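Side-chain contact in endo-beta-1,4-glucanase (cellulase B) (Bacillus halodurans, PDB 4V2X), which probably cleaves beta-1,4-glucosidic bonds in glucans as a family 5 glycoside hydrolase with a family 46 carbohydrate-binding module that contributes to its hydrolysis of xyloglucan and beta-1,3-1,4-glucans: residues A[293-296]-A[297-300]. Sequence-based numbering, arbitrary orientation.
Sequences SKQE and IIEA
CD1 of Ile298 lies obliquely above one face of the Gln295 amide, displaced outward from NE2 toward the oxygen side, with NE2 and CD1 3.9 Å apart. At the oxygen edge of the amide lies the carboxylate of Glu299, close to the amide plane; Gln295 OE1 and Glu299 OE2 are 4.1 Å apart. The two planes are steeply turned, 69° from each other. One face of the carboxylate is turned to the backbone oxygen of Gln295, with Glu299 CD 3.6 Å from that O. Glu299 CG sits beside its own backbone N (chi1 -69°), which brings the chain alongside that carbonyl. The Gln295 chain bends at chi2 (-54°), which turns the amide forward along the helix, toward Ile298 and Glu299.

The backbone is regular helix. Glu299 N donates to Gln295 O at 2.9 Å, and Ala300 N to Glu296 O at the same length. Ile298 N reaches Lys294 O at 3.1 Å. The bond from Ile297 N to Ser293 O is weak, at 3.4 Å.

The segments belong to helix 291-309, which follows strand 267-273 in the (beta/alpha)8 barrel. Ile297 and Ile298 meet Phe343 of helix 334-350, and Ile297 also meets Phe340. Glu296 turns elsewhere: its OE1 is hydrogen-bonded to Tyr273 OH.

Main-chain bonds hold the turn, while the Gln295 amide meets a methyl group and another oxygen. Both residues are exposed, so any repulsion between the amide oxygen and the probably charged carboxylate is likely weak and screened by solvent. No direct side-chain hydrogen bond links Gln295 to Glu299.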
# COMPACT_ATOMS: atom_id res chain seq x y z
N SER A 293 13.24 -19.91 21.48
CA SER A 293 14.25 -19.02 20.90
C SER A 293 14.80 -19.58 19.59
O SER A 293 15.03 -18.84 18.65
CB SER A 293 15.40 -18.78 21.88
OG SER A 293 14.96 -18.00 22.98
N LYS A 294 14.96 -20.90 19.52
CA LYS A 294 15.46 -21.55 18.31
C LYS A 294 14.44 -21.42 17.18
O LYS A 294 14.79 -21.06 16.06
CB LYS A 294 15.76 -23.02 18.57
CG LYS A 294 17.01 -23.24 19.41
CD LYS A 294 17.16 -24.69 19.84
CE LYS A 294 18.38 -24.86 20.73
NZ LYS A 294 18.39 -26.21 21.36
N GLN A 295 13.18 -21.71 17.48
CA GLN A 295 12.14 -21.66 16.46
C GLN A 295 11.87 -20.26 15.97
O GLN A 295 11.55 -20.07 14.78
CB GLN A 295 10.84 -22.31 16.96
CG GLN A 295 10.92 -23.83 16.99
CD GLN A 295 11.33 -24.42 15.65
OE1 GLN A 295 10.82 -24.02 14.60
NE2 GLN A 295 12.27 -25.36 15.67
N GLU A 296 11.98 -19.26 16.84
CA GLU A 296 11.78 -17.89 16.38
C GLU A 296 12.82 -17.52 15.32
O GLU A 296 12.48 -16.88 14.31
CB GLU A 296 11.81 -16.86 17.51
CG GLU A 296 11.37 -15.49 17.01
CD GLU A 296 11.34 -14.43 18.08
OE1 GLU A 296 12.37 -13.75 18.27
OE2 GLU A 296 10.27 -14.25 18.71
N ILE A 297 14.07 -17.89 15.56
CA ILE A 297 15.15 -17.63 14.61
C ILE A 297 14.89 -18.32 13.27
O ILE A 297 14.98 -17.69 12.21
CB ILE A 297 16.52 -18.07 15.19
CG1 ILE A 297 16.96 -17.07 16.26
CG2 ILE A 297 17.59 -18.18 14.11
CD1 ILE A 297 18.04 -17.60 17.18
N ILE A 298 14.55 -19.60 13.32
CA ILE A 298 14.31 -20.36 12.10
C ILE A 298 13.13 -19.75 11.33
O ILE A 298 13.25 -19.49 10.14
CB ILE A 298 14.07 -21.86 12.38
CG1 ILE A 298 15.37 -22.51 12.88
CG2 ILE A 298 13.59 -22.58 11.13
CD1 ILE A 298 15.18 -23.87 13.52
N GLU A 299 12.03 -19.49 12.02
CA GLU A 299 10.82 -18.99 11.36
C GLU A 299 11.04 -17.60 10.79
O GLU A 299 10.69 -17.34 9.63
CB GLU A 299 9.63 -18.98 12.32
CG GLU A 299 9.15 -20.37 12.70
CD GLU A 299 8.10 -20.37 13.80
OE1 GLU A 299 7.78 -19.29 14.35
OE2 GLU A 299 7.60 -21.47 14.11
N ALA A 300 11.62 -16.72 11.59
CA ALA A 300 11.86 -15.35 11.17
C ALA A 300 12.78 -15.28 9.96
O ALA A 300 12.49 -14.62 8.96
CB ALA A 300 12.42 -14.52 12.31